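Local structure of sugar phosphate isomerase/epimerase (Parabacteroides distasonis, 3L23) at residues Gly195-Asp200 with Val228-Lys233; Lys105-Trp110 with Cys143-Gln148; Leu201-Thr206 with Pro235-Val240; Asn81-Ser86 with Phe91-Phe96. The protein binds a magnesium ion and probably acts as a sugar phosphate isomerase or epimerase of the xylose isomerase-like TIM-barrel family. One frame throughout, in Å; residues are numbered along the deposited sequence. Where two conformers were deposited one is given.

Overall arrangement
The four contacts sample the helices, strands and loops of a xylose isomerase-like TIM barrel whose magnesium ion is held by His-165, Asp-216, His-242 and Glu-275. Contacts 1 and 3 are neighbours, their centres about 9 Å apart: both use helix 198-205, and Tyr-230 CE1 of contact 1 packs on Leu-203 CD1 of contact 3. Contact 2 adjoins contact 3 through Cys-143 and Asn-147, and contact 4 through Tyr-109, which lies against Pro-82 and Val-83. Contacts 1 and 4 stand about 28 Å apart between centres, yet each sends one side chain, Tyr-199 or Asn-81, to about 11 Å from the metal. Contacts 2 and 3 lie away from that site.

Contact 1. Residues Gly195-Asp200 with Val228-Lys233; sequences GDQIYD and VEYMQK
The ring of Tyr-230 is met along its rim by a carboxylate and obliquely by a second ring. Asp-200 OD1 sits at the edge of Tyr-230, near its plane, whereas Tyr-199 turns its own edge toward the Tyr-230 face, an offset edge-to-face pair with planes at 76° and centroids 5.5 Å apart. In this xylose isomerase-like TIM barrel the contact ties the start of helix 198-205 to helix 227-233. Tyr-199 CG lies opposite the backbone N (chi1 -161°), which carries the ring over to Tyr-230, its CD2 reaching 3.7 Å from Tyr-230 CE1; Phe-171 and Phe-213 also meet the Tyr-199 ring. The phenol Tyr-230 OH donates to Asp-200 OD1 at 2.7 Å, on the syn side, somewhat out of the plane of a carboxylate that is nearly coplanar with the ring. Replacing Tyr-230 by a phenylalanine would probably leave Asp-200 OD1 without this donor. Gln-197, at the N-cap position of its helix, is extended beyond CG and anchored through OE1 by Asn-225. Its amide then reaches the other carboxylate oxygen: Gln-197 NE2 donates to Asp-200 OD2 at 3.1 Å, from above the carboxylate plane and with an N-H...O angle of 158°.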
loop_
_atom_site.group_PDB
_atom_site.type_symbol
_atom_site.label_atom_id
_atom_site.label_comp_id
_atom_site.label_asym_id
_atom_site.label_seq_id
_atom_site.Cartn_x
_atom_site.Cartn_y
_atom_site.Cartn_z
ATOM N N GLY A 195 16.815 -21.077 2.419
ATOM C CA GLY A 195 15.643 -20.809 1.575
ATOM C C GLY A 195 15.598 -19.356 1.117
ATOM O O GLY A 195 16.369 -18.528 1.568
ATOM N N ASP A 196 14.671 -19.061 0.224
ATOM C CA ASP A 196 14.568 -17.759 -0.414
ATOM C C ASP A 196 13.470 -16.943 0.210
ATOM O O ASP A 196 12.395 -17.481 0.460
ATOM C CB ASP A 196 14.218 -17.962 -1.873
ATOM C CG ASP A 196 15.233 -18.778 -2.584
ATOM O OD1 ASP A 196 16.359 -18.267 -2.741
ATOM O OD2 ASP A 196 14.927 -19.942 -2.960
ATOM N N GLN A 197 13.707 -15.640 0.406
ATOM C CA GLN A 197 12.665 -14.773 0.890
ATOM C C GLN A 197 11.582 -14.643 -0.179
ATOM O O GLN A 197 11.880 -14.435 -1.364
ATOM C CB GLN A 197 13.220 -13.391 1.264
ATOM C CG GLN A 197 14.228 -13.464 2.429
ATOM C CD GLN A 197 14.729 -12.119 2.907
ATOM O OE1 GLN A 197 14.868 -11.908 4.119
ATOM N NE2 GLN A 197 14.971 -11.185 1.958
ATOM N N ILE A 198 10.330 -14.726 0.252
ATOM C CA ILE A 198 9.195 -14.560 -0.677
ATOM C C ILE A 198 9.305 -13.288 -1.491
ATOM O O ILE A 198 9.095 -13.310 -2.695
ATOM C CB ILE A 198 7.817 -14.673 0.072
ATOM C CG1 ILE A 198 7.605 -16.089 0.573
ATOM C CG2 ILE A 198 6.640 -14.267 -0.845
ATOM C CD1 ILE A 198 6.561 -16.191 1.680
ATOM N N TYR A 199 9.638 -12.157 -0.864
ATOM C CA TYR A 199 9.725 -10.890 -1.592
ATOM C C TYR A 199 10.739 -10.941 -2.749
ATOM O O TYR A 199 10.508 -10.346 -3.835
ATOM C CB TYR A 199 10.084 -9.784 -0.601
ATOM C CG TYR A 199 9.780 -8.362 -1.042
ATOM C CD1 TYR A 199 8.460 -7.910 -1.167
ATOM C CD2 TYR A 199 10.807 -7.467 -1.334
ATOM C CE1 TYR A 199 8.189 -6.610 -1.560
ATOM C CE2 TYR A 199 10.527 -6.168 -1.717
ATOM C CZ TYR A 199 9.244 -5.751 -1.835
ATOM O OH TYR A 199 8.936 -4.467 -2.236
ATOM N N ASP A 200 11.880 -11.583 -2.504
ATOM C CA ASP A 200 12.891 -11.778 -3.566
ATOM C C ASP A 200 12.350 -12.592 -4.732
ATOM O O ASP A 200 12.653 -12.283 -5.875
ATOM C CB ASP A 200 14.166 -12.353 -2.990
ATOM C CG ASP A 200 14.790 -11.408 -2.012
ATOM O OD1 ASP A 200 14.675 -10.201 -2.268
ATOM O OD2 ASP A 200 15.365 -11.827 -1.002
ATOM N N VAL A 228 16.578 0.613 2.602
ATOM C CA VAL A 228 17.567 1.363 1.811
ATOM C C VAL A 228 18.317 0.448 0.848
ATOM O O VAL A 228 18.486 0.777 -0.320
ATOM C CB VAL A 228 18.479 2.154 2.738
ATOM C CG1 VAL A 228 19.687 2.708 1.987
ATOM C CG2 VAL A 228 17.657 3.292 3.423
ATOM N N GLU A 229 18.779 -0.703 1.332
ATOM C CA GLU A 229 19.389 -1.712 0.471
ATOM C C GLU A 229 18.465 -2.169 -0.654
ATOM O O GLU A 229 18.918 -2.358 -1.792
ATOM C CB GLU A 229 19.810 -2.940 1.292
ATOM C CG GLU A 229 20.433 -4.060 0.470
ATOM C CD GLU A 229 20.716 -5.363 1.272
ATOM O OE1 GLU A 229 20.217 -5.534 2.427
ATOM O OE2 GLU A 229 21.459 -6.201 0.703
ATOM N N TYR A 230 17.188 -2.387 -0.346
ATOM C CA TYR A 230 16.210 -2.780 -1.369
ATOM C C TYR A 230 16.061 -1.707 -2.458
ATOM O O TYR A 230 16.042 -2.019 -3.665
ATOM C CB TYR A 230 14.840 -3.158 -0.763
ATOM C CG TYR A 230 14.764 -4.642 -0.548
ATOM C CD1 TYR A 230 14.475 -5.496 -1.592
ATOM C CD2 TYR A 230 15.061 -5.201 0.702
ATOM C CE1 TYR A 230 14.459 -6.895 -1.400
ATOM C CE2 TYR A 230 15.068 -6.544 0.880
ATOM C CZ TYR A 230 14.783 -7.402 -0.177
ATOM O OH TYR A 230 14.818 -8.770 0.058
HETATM N N MSE A 231 15.921 -0.451 -2.052
HETATM C CA MSE A 231 15.867 0.654 -3.030
HETATM C C MSE A 231 17.155 0.730 -3.888
HETATM O O MSE A 231 17.094 0.994 -5.084
HETATM C CB MSE A 231 15.607 2.008 -2.334
HETATM C CG MSE A 231 14.149 2.268 -2.065
HETATM SE SE MSE A 231 13.900 4.034 -1.282
HETATM C CE MSE A 231 14.441 3.665 0.566
ATOM N N GLN A 232 18.312 0.490 -3.284
ATOM C CA GLN A 232 19.577 0.535 -4.047
ATOM C C GLN A 232 19.667 -0.616 -5.029
ATOM O O GLN A 232 20.160 -0.453 -6.146
ATOM C CB GLN A 232 20.779 0.524 -3.109
ATOM C CG GLN A 232 20.922 1.816 -2.285
ATOM C CD GLN A 232 21.944 1.713 -1.126
ATOM O OE1 GLN A 232 22.605 0.699 -0.961
ATOM N NE2 GLN A 232 22.098 2.781 -0.370
ATOM N N LYS A 233 19.208 -1.788 -4.603
ATOM C CA LYS A 233 19.294 -3.004 -5.448
ATOM C C LYS A 233 18.243 -3.048 -6.539
ATOM O O LYS A 233 18.527 -3.516 -7.648
ATOM C CB LYS A 233 19.183 -4.278 -4.595
ATOM C CG LYS A 233 20.431 -4.654 -3.814
#

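Contact 2. Residues Lys105-Trp110 with Cys143-Gln148; sequences KIMEYW and CDIFNQ
Met-107, present as selenomethionine, reaches across to the facing helix and lays its bent end between Ile-145 and Gln-148, crossing both side chains at a slant. CG stands opposite the carbonyl carbon (chi1 -62°), and a further bend at chi2 swings the selenium over Gln-148, with Met-107 SE 3.7 Å from Gln-148 CG. The terminal methyl is the deepest point of the approach: Met-107 CE lies 3.4 Å from the backbone Ile-145 O and 3.7 Å from the Ile-145 CG2 branch. Gln-148, extended beyond CG, passes across it, and its CG, with CB and the amide carbon CD slightly farther, flanks the selenium. Beside this group the two isoleucines meet nearly at right angles through their short branches, Ile-106 CG2 to Ile-145 CG2 at 4.0 Å. The segments belong to helices 103-119 and 136-155, successive outer helices of the TIM barrel, whose axes run in roughly the same direction, 35° apart, and come within 10.8 Å. Trp-110 and Met-107 extend the interface to Val-152, and Ile-145 also touches Tyr-98 and Thr-103. With no polar bond joining the two segments, their association rests on the fit of methyl and methylene groups round the methionine side chain, and is therefore governed by shape more than by direction.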
loop_
_atom_site.group_PDB
_atom_site.type_symbol
_atom_site.label_atom_id
_atom_site.label_comp_id
_atom_site.label_asym_id
_atom_site.label_seq_id
_atom_site.Cartn_x
_atom_site.Cartn_y
_atom_site.Cartn_z
ATOM N N LYS A 105 -12.139 -15.506 -11.231
ATOM C CA LYS A 105 -12.770 -14.684 -10.207
ATOM C C LYS A 105 -11.853 -13.543 -9.810
ATOM O O LYS A 105 -12.274 -12.387 -9.629
ATOM C CB LYS A 105 -13.090 -15.574 -9.012
ATOM C CG LYS A 105 -14.168 -15.119 -8.088
ATOM C CD LYS A 105 -15.035 -16.350 -7.720
ATOM N N ILE A 106 -10.570 -13.853 -9.632
ATOM C CA ILE A 106 -9.622 -12.786 -9.358
ATOM C C ILE A 106 -9.593 -11.741 -10.498
ATOM O O ILE A 106 -9.594 -10.533 -10.231
ATOM C CB ILE A 106 -8.197 -13.347 -9.113
ATOM C CG1 ILE A 106 -8.183 -14.206 -7.829
ATOM C CG2 ILE A 106 -7.156 -12.226 -9.025
ATOM C CD1 ILE A 106 -6.842 -14.931 -7.592
HETATM N N MSE A 107 -9.582 -12.193 -11.748
HETATM C CA MSE A 107 -9.532 -11.262 -12.879
HETATM C C MSE A 107 -10.840 -10.453 -13.002
HETATM O O MSE A 107 -10.806 -9.285 -13.399
HETATM C CB MSE A 107 -9.171 -11.983 -14.181
HETATM C CG MSE A 107 -7.770 -12.632 -14.124
HETATM SE SE MSE A 107 -6.371 -11.445 -13.704
HETATM C CE MSE A 107 -5.268 -12.760 -12.654
ATOM N N GLU A 108 -11.965 -11.062 -12.643
ATOM C CA GLU A 108 -13.258 -10.369 -12.590
ATOM C C GLU A 108 -13.235 -9.225 -11.570
ATOM O O GLU A 108 -13.756 -8.128 -11.819
ATOM C CB GLU A 108 -14.359 -11.390 -12.279
ATOM C CG GLU A 108 -15.762 -10.830 -12.026
ATOM C CD GLU A 108 -16.826 -11.926 -11.857
ATOM O OE1 GLU A 108 -16.565 -13.110 -12.155
ATOM O OE2 GLU A 108 -17.951 -11.588 -11.433
ATOM N N TYR A 109 -12.622 -9.481 -10.416
ATOM C CA TYR A 109 -12.442 -8.465 -9.406
ATOM C C TYR A 109 -11.604 -7.331 -9.948
ATOM O O TYR A 109 -11.962 -6.167 -9.793
ATOM C CB TYR A 109 -11.738 -9.025 -8.162
ATOM C CG TYR A 109 -11.479 -7.960 -7.147
ATOM C CD1 TYR A 109 -12.448 -7.612 -6.214
ATOM C CD2 TYR A 109 -10.288 -7.268 -7.139
ATOM C CE1 TYR A 109 -12.246 -6.599 -5.330
ATOM C CE2 TYR A 109 -10.090 -6.285 -6.257
ATOM C CZ TYR A 109 -11.049 -5.965 -5.339
ATOM O OH TYR A 109 -10.787 -4.908 -4.480
ATOM N N TRP A 110 -10.472 -7.654 -10.558
ATOM C CA TRP A 110 -9.576 -6.598 -11.024
ATOM C C TRP A 110 -10.236 -5.743 -12.122
ATOM O O TRP A 110 -10.077 -4.525 -12.122
ATOM C CB TRP A 110 -8.212 -7.152 -11.483
ATOM C CG TRP A 110 -7.360 -7.515 -10.307
ATOM C CD1 TRP A 110 -6.881 -8.727 -10.004
ATOM C CD2 TRP A 110 -6.921 -6.625 -9.262
ATOM N NE1 TRP A 110 -6.172 -8.687 -8.831
ATOM C CE2 TRP A 110 -6.173 -7.399 -8.351
ATOM C CE3 TRP A 110 -7.089 -5.253 -9.017
ATOM C CZ2 TRP A 110 -5.574 -6.841 -7.226
ATOM C CZ3 TRP A 110 -6.528 -4.705 -7.903
ATOM C CH2 TRP A 110 -5.771 -5.501 -7.011
ATOM N N CYS A 143 2.876 -14.855 -8.596
ATOM C CA CYS A 143 3.505 -13.915 -9.534
ATOM C C CYS A 143 2.831 -13.876 -10.921
ATOM O O CYS A 143 2.609 -12.805 -11.479
ATOM C CB CYS A 143 4.979 -14.215 -9.707
ATOM S SG CYS A 143 5.921 -13.934 -8.202
ATOM N N ASP A 144 2.488 -15.036 -11.462
ATOM C CA ASP A 144 1.809 -15.095 -12.735
ATOM C C ASP A 144 0.457 -14.382 -12.659
ATOM O O ASP A 144 0.048 -13.711 -13.612
ATOM C CB ASP A 144 1.570 -16.552 -13.118
ATOM C CG ASP A 144 2.841 -17.294 -13.439
ATOM O OD1 ASP A 144 3.827 -16.638 -13.834
ATOM O OD2 ASP A 144 2.829 -18.549 -13.374
ATOM N N ILE A 145 -0.238 -14.543 -11.531
ATOM C CA ILE A 145 -1.537 -13.920 -11.332
ATOM C C ILE A 145 -1.345 -12.386 -11.262
ATOM O O ILE A 145 -2.133 -11.631 -11.850
ATOM C CB ILE A 145 -2.296 -14.557 -10.091
ATOM C CG1 ILE A 145 -2.778 -15.960 -10.463
ATOM C CG2 ILE A 145 -3.440 -13.670 -9.571
ATOM C CD1 ILE A 145 -3.178 -16.872 -9.261
ATOM N N PHE A 146 -0.321 -11.917 -10.572
ATOM C CA PHE A 146 -0.049 -10.479 -10.507
ATOM C C PHE A 146 0.226 -9.907 -11.914
ATOM O O PHE A 146 -0.246 -8.807 -12.274
ATOM C CB PHE A 146 1.147 -10.188 -9.608
ATOM C CG PHE A 146 0.907 -10.398 -8.092
ATOM C CD1 PHE A 146 -0.347 -10.660 -7.555
ATOM C CD2 PHE A 146 1.975 -10.240 -7.219
ATOM C CE1 PHE A 146 -0.507 -10.839 -6.160
ATOM C CE2 PHE A 146 1.813 -10.388 -5.839
ATOM C CZ PHE A 146 0.579 -10.676 -5.325
ATOM N N ASN A 147 1.014 -10.646 -12.703
ATOM C CA ASN A 147 1.336 -10.213 -14.072
ATOM C C ASN A 147 0.037 -10.091 -14.889
ATOM O O ASN A 147 -0.164 -9.117 -15.601
ATOM C CB ASN A 147 2.282 -11.185 -14.791
ATOM C CG ASN A 147 3.717 -11.077 -14.336
ATOM O OD1 ASN A 147 4.157 -10.042 -13.823
ATOM N ND2 ASN A 147 4.473 -12.139 -14.551
ATOM N N GLN A 148 -0.850 -11.075 -14.764
ATOM C CA GLN A 148 -2.104 -11.049 -15.531
ATOM C C GLN A 148 -3.031 -9.954 -14.997
ATOM O O GLN A 148 -3.736 -9.319 -15.784
ATOM C CB GLN A 148 -2.827 -12.381 -15.496
ATOM C CG GLN A 148 -4.003 -12.371 -16.460
ATOM C CD GLN A 148 -4.768 -13.686 -16.542
ATOM O OE1 GLN A 148 -4.492 -14.635 -15.800
ATOM N NE2 GLN A 148 -5.745 -13.730 -17.433
#

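Contact 3. Residues Leu201-Thr206 with Pro235-Val240; sequences LMLKDT and PDRIKV
Thr-206 OG1 is gripped from two directions. It donates to Met-202 O at 2.6 Å, back within its own segment, and accepts from the guanidinium across the contact, where Arg-237 NH2 stands 3.0 Å from Thr-206 OG1 with an N-H...O angle of 162°. The hydroxyl is placed for both by a chi1 of 54°, which sets it between the backbone N and the carbonyl carbon. The other terminal nitrogen, Arg-237 NH1, donates to Leu-203 O at 2.9 Å; this bond is more bent, at 136°, but the donor lies in the carbonyl plane, on a lone pair, and the oxygen lies close to the guanidinium plane. Both bonds therefore approach the flat group near its plane, and together they fix its rotation. The setting is the TIM-barrel wall, where Arg-237 immediately precedes strand 238-243 and reaches Leu-203 and Thr-206 of segment 201-206; its NH2 also bonds Val-211 O on the adjacent strand 211-216. The arginine bends at chi2 and chi3 to make this turn, and Leu-203 runs antiparallel to it, with Leu-203 CD2 3.8 Å from Arg-237 CB and over one face of the guanidinium. A methionine in place of Arg-237 would probably leave Leu-203 O and Thr-206 OG1 without their donors, and Val-211 O without one of its own. Phe-213 flanks both Leu-203 and the arginine, and Pro-208 touches the latter as well.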
loop_
_atom_site.group_PDB
_atom_site.type_symbol
_atom_site.label_atom_id
_atom_site.label_comp_id
_atom_site.label_asym_id
_atom_site.label_seq_id
_atom_site.Cartn_x
_atom_site.Cartn_y
_atom_site.Cartn_z
ATOM N N LEU A 201 11.531 -13.601 -4.454
ATOM C CA LEU A 201 10.886 -14.367 -5.499
ATOM C C LEU A 201 9.870 -13.496 -6.246
ATOM O O LEU A 201 9.706 -13.634 -7.468
ATOM C CB LEU A 201 10.206 -15.627 -4.937
ATOM C CG LEU A 201 11.105 -16.644 -4.219
ATOM C CD1 LEU A 201 10.261 -17.721 -3.558
ATOM C CD2 LEU A 201 12.164 -17.208 -5.176
HETATM N N MSE A 202 9.188 -12.593 -5.533
HETATM C CA MSE A 202 8.201 -11.728 -6.181
HETATM C C MSE A 202 8.881 -10.786 -7.159
HETATM O O MSE A 202 8.399 -10.588 -8.277
HETATM C CB MSE A 202 7.385 -10.940 -5.146
HETATM C CG MSE A 202 6.389 -11.808 -4.391
HETATM SE SE MSE A 202 5.434 -10.574 -3.167
HETATM C CE MSE A 202 4.092 -11.836 -2.588
ATOM N N LEU A 203 9.979 -10.188 -6.724
ATOM C CA LEU A 203 10.797 -9.335 -7.603
ATOM C C LEU A 203 11.275 -10.115 -8.811
ATOM O O LEU A 203 11.152 -9.663 -9.957
ATOM C CB LEU A 203 11.987 -8.784 -6.839
ATOM C CG LEU A 203 11.636 -7.681 -5.833
ATOM C CD1 LEU A 203 12.742 -7.582 -4.737
ATOM C CD2 LEU A 203 11.317 -6.310 -6.497
ATOM N N LYS A 204 11.820 -11.290 -8.580
ATOM C CA LYS A 204 12.398 -12.070 -9.691
ATOM C C LYS A 204 11.399 -12.475 -10.773
ATOM O O LYS A 204 11.730 -12.479 -11.983
ATOM C CB LYS A 204 13.057 -13.337 -9.141
ATOM C CG LYS A 204 13.762 -14.162 -10.180
ATOM C CD LYS A 204 14.591 -15.270 -9.582
ATOM C CE LYS A 204 13.791 -16.330 -8.908
ATOM N NZ LYS A 204 14.485 -17.637 -9.237
ATOM N N ASP A 205 10.208 -12.870 -10.347
ATOM C CA ASP A 205 9.255 -13.549 -11.210
ATOM C C ASP A 205 8.023 -12.748 -11.595
ATOM O O ASP A 205 7.108 -13.297 -12.198
ATOM C CB ASP A 205 8.830 -14.855 -10.550
ATOM C CG ASP A 205 9.948 -15.888 -10.530
ATOM O OD1 ASP A 205 10.763 -15.909 -11.474
ATOM O OD2 ASP A 205 9.998 -16.693 -9.590
ATOM N N THR A 206 8.017 -11.463 -11.283
ATOM C CA THR A 206 7.013 -10.531 -11.807
ATOM C C THR A 206 7.716 -9.713 -12.892
ATOM O O THR A 206 8.920 -9.499 -12.838
ATOM C CB THR A 206 6.409 -9.626 -10.768
ATOM O OG1 THR A 206 7.435 -8.929 -10.048
ATOM C CG2 THR A 206 5.560 -10.452 -9.814
ATOM N N PRO A 235 16.066 -0.287 -7.894
ATOM C CA PRO A 235 15.558 1.068 -8.140
ATOM C C PRO A 235 14.544 1.095 -9.270
ATOM O O PRO A 235 13.748 2.015 -9.347
ATOM C CB PRO A 235 16.817 1.848 -8.550
ATOM C CG PRO A 235 17.764 0.865 -9.016
ATOM C CD PRO A 235 17.492 -0.402 -8.251
ATOM N N ASP A 236 14.566 0.084 -10.131
ATOM C CA ASP A 236 13.606 -0.044 -11.230
ATOM C C ASP A 236 12.219 -0.584 -10.816
ATOM O O ASP A 236 11.269 -0.512 -11.609
ATOM C CB ASP A 236 14.180 -0.952 -12.341
ATOM C CG ASP A 236 14.606 -2.378 -11.847
ATOM O OD1 ASP A 236 15.165 -2.569 -10.715
ATOM O OD2 ASP A 236 14.445 -3.326 -12.675
ATOM N N ARG A 237 12.122 -1.163 -9.624
ATOM C CA ARG A 237 10.906 -1.862 -9.205
ATOM C C ARG A 237 10.132 -1.168 -8.094
ATOM O O ARG A 237 8.922 -1.326 -7.995
ATOM C CB ARG A 237 11.286 -3.256 -8.699
ATOM C CG ARG A 237 12.133 -4.076 -9.667
ATOM C CD ARG A 237 11.499 -4.234 -11.046
ATOM N NE ARG A 237 10.123 -4.728 -11.062
ATOM C CZ ARG A 237 9.753 -5.990 -10.897
ATOM N NH1 ARG A 237 10.624 -6.941 -10.648
ATOM N NH2 ARG A 237 8.475 -6.307 -10.970
ATOM N N ILE A 238 10.829 -0.456 -7.216
ATOM C CA ILE A 238 10.164 0.165 -6.051
ATOM C C ILE A 238 9.839 1.607 -6.401
ATOM O O ILE A 238 10.756 2.422 -6.498
ATOM C CB ILE A 238 11.048 0.079 -4.802
ATOM C CG1 ILE A 238 11.288 -1.407 -4.433
ATOM C CG2 ILE A 238 10.379 0.894 -3.683
ATOM C CD1 ILE A 238 12.501 -1.668 -3.513
ATOM N N LYS A 239 8.565 1.899 -6.638
ATOM C CA LYS A 239 8.133 3.165 -7.210
ATOM C C LYS A 239 7.360 4.078 -6.276
ATOM O O LYS A 239 7.170 5.245 -6.598
ATOM C CB LYS A 239 7.252 2.883 -8.409
ATOM C CG LYS A 239 7.956 2.076 -9.486
ATOM C CD LYS A 239 8.599 2.927 -10.519
ATOM C CE LYS A 239 9.238 2.067 -11.657
ATOM N NZ LYS A 239 8.303 1.007 -12.228
ATOM N N VAL A 240 6.893 3.544 -5.149
ATOM C CA VAL A 240 6.116 4.304 -4.165
ATOM C C VAL A 240 6.546 3.825 -2.795
ATOM O O VAL A 240 6.933 2.691 -2.670
ATOM C CB VAL A 240 4.585 4.057 -4.347
ATOM C CG1 VAL A 240 3.765 4.947 -3.410
ATOM C CG2 VAL A 240 4.153 4.276 -5.833
#

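Contact 4. Residues Asn81-Ser86 with Phe91-Phe96; sequences NPVDTS and FKAMIF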
loop_
_atom_site.group_PDB
_atom_site.type_symbol
_atom_site.label_atom_id
_atom_site.label_comp_id
_atom_site.label_asym_id
_atom_site.label_seq_id
_atom_site.Cartn_x
_atom_site.Cartn_y
_atom_site.Cartn_z
ATOM N N ASN A 81 -8.088 -5.319 -2.047
ATOM C CA ASN A 81 -7.759 -6.738 -2.016
ATOM C C ASN A 81 -8.837 -7.572 -2.712
ATOM O O ASN A 81 -10.022 -7.368 -2.419
ATOM C CB ASN A 81 -7.685 -7.226 -0.566
ATOM C CG ASN A 81 -6.442 -6.796 0.144
ATOM O OD1 ASN A 81 -5.282 -7.133 -0.244
ATOM N ND2 ASN A 81 -6.664 -6.020 1.197
ATOM N N PRO A 82 -8.459 -8.495 -3.617
ATOM C CA PRO A 82 -9.457 -9.373 -4.238
ATOM C C PRO A 82 -10.396 -10.100 -3.288
ATOM O O PRO A 82 -9.966 -10.703 -2.286
ATOM C CB PRO A 82 -8.599 -10.393 -5.006
ATOM C CG PRO A 82 -7.381 -9.619 -5.357
ATOM C CD PRO A 82 -7.122 -8.711 -4.211
ATOM N N VAL A 83 -11.677 -10.017 -3.623
ATOM C CA VAL A 83 -12.728 -10.695 -2.879
ATOM C C VAL A 83 -13.676 -11.359 -3.845
ATOM O O VAL A 83 -13.789 -10.956 -5.004
ATOM C CB VAL A 83 -13.577 -9.732 -1.982
ATOM C CG1 VAL A 83 -12.768 -9.170 -0.798
ATOM C CG2 VAL A 83 -14.202 -8.625 -2.817
ATOM N N ASP A 84 -14.326 -12.412 -3.350
ATOM C CA ASP A 84 -15.333 -13.155 -4.068
ATOM C C ASP A 84 -16.653 -12.503 -3.655
ATOM O O ASP A 84 -17.114 -12.699 -2.528
ATOM C CB ASP A 84 -15.278 -14.627 -3.656
ATOM C CG ASP A 84 -16.357 -15.492 -4.336
ATOM O OD1 ASP A 84 -17.359 -14.942 -4.835
ATOM O OD2 ASP A 84 -16.190 -16.732 -4.364
ATOM N N THR A 85 -17.269 -11.750 -4.561
ATOM C CA THR A 85 -18.489 -11.019 -4.216
ATOM C C THR A 85 -19.746 -11.902 -4.002
ATOM O O THR A 85 -20.793 -11.386 -3.623
ATOM C CB THR A 85 -18.794 -9.886 -5.231
ATOM O OG1 THR A 85 -18.880 -10.433 -6.551
ATOM C CG2 THR A 85 -17.721 -8.809 -5.179
ATOM N N SER A 86 -19.641 -13.212 -4.230
ATOM C CA SER A 86 -20.737 -14.123 -3.914
ATOM C C SER A 86 -20.879 -14.326 -2.402
ATOM O O SER A 86 -21.881 -14.879 -1.947
ATOM C CB SER A 86 -20.531 -15.479 -4.590
ATOM O OG SER A 86 -19.488 -16.209 -3.973
ATOM N N PHE A 91 -14.860 -11.424 5.496
ATOM C CA PHE A 91 -13.664 -12.178 5.881
ATOM C C PHE A 91 -13.617 -13.485 5.095
ATOM O O PHE A 91 -12.558 -13.893 4.621
ATOM C CB PHE A 91 -13.633 -12.452 7.390
ATOM N N LYS A 92 -14.765 -14.138 4.939
ATOM C CA LYS A 92 -14.835 -15.335 4.105
ATOM C C LYS A 92 -14.762 -14.982 2.610
ATOM O O LYS A 92 -14.565 -15.872 1.769
ATOM C CB LYS A 92 -16.121 -16.132 4.384
ATOM N N ALA A 93 -14.955 -13.706 2.276
ATOM C CA ALA A 93 -14.933 -13.267 0.880
ATOM C C ALA A 93 -13.518 -13.035 0.371
ATOM O O ALA A 93 -13.310 -13.061 -0.821
ATOM C CB ALA A 93 -15.758 -11.981 0.713
HETATM N N MSE A 94 -12.569 -12.765 1.276
HETATM C CA MSE A 94 -11.173 -12.466 0.898
HETATM C C MSE A 94 -10.492 -13.689 0.277
HETATM O O MSE A 94 -10.455 -14.757 0.876
HETATM C CB MSE A 94 -10.340 -11.970 2.093
HETATM C CG MSE A 94 -10.662 -10.546 2.591
HETATM SE SE MSE A 94 -9.445 -9.827 4.024
HETATM C CE MSE A 94 -7.932 -9.374 2.942
ATOM N N ILE A 95 -9.948 -13.510 -0.921
ATOM C CA ILE A 95 -9.305 -14.583 -1.669
ATOM C C ILE A 95 -7.836 -14.637 -1.263
ATOM O O ILE A 95 -7.054 -13.771 -1.619
ATOM C CB ILE A 95 -9.457 -14.375 -3.177
ATOM C CG1 ILE A 95 -10.935 -14.269 -3.550
ATOM C CG2 ILE A 95 -8.732 -15.525 -3.938
ATOM C CD1 ILE A 95 -11.207 -13.853 -5.001
ATOM N N PHE A 96 -7.469 -15.638 -0.485
ATOM C CA PHE A 96 -6.086 -15.824 -0.056
ATOM C C PHE A 96 -5.400 -16.976 -0.751
ATOM O O PHE A 96 -4.195 -16.921 -0.983
ATOM C CB PHE A 96 -6.002 -16.099 1.457
ATOM C CG PHE A 96 -6.067 -14.886 2.296
ATOM C CD1 PHE A 96 -4.935 -14.090 2.489
ATOM C CD2 PHE A 96 -7.251 -14.530 2.925
ATOM C CE1 PHE A 96 -4.988 -12.960 3.284
ATOM C CE2 PHE A 96 -7.308 -13.379 3.713
ATOM C CZ PHE A 96 -6.178 -12.597 3.890
#
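Ile-95 leans over the backbone of Pro-82 to Asp-84, and its atoms meet successive parts of it, from Pro-82 O to Val-83 C. CB lies 3.8 Å from Pro-82 O; CG1, set opposite the carbonyl carbon (chi1 -57°), is about equally near that oxygen and Asp-84 N; and the tip, Ile-95 CD1, rests 3.7 Å from Val-83 C. Two backbone bonds join the two loop segments: Ile-95 N donates to Pro-82 O at 3.1 Å, and Asp-84 N to Ala-93 O at 2.8 Å. Between them Val-83 CA approaches Ala-93 O in a CA-H...O contact. Asp-84 OD1 accepts from Ser-86 N, closing an Asx turn, and, in one conformer of the serine, from Ser-86 OG on the same face. Tyr-109 and Trp-110 of helix 103-119 back Pro-82. The two bonds flank a single beta bridge, Val-83 with Met-94, which folds back on itself the long loop that links strand 74-79 to helix 103-119, a beta-to-alpha connection of the TIM barrel.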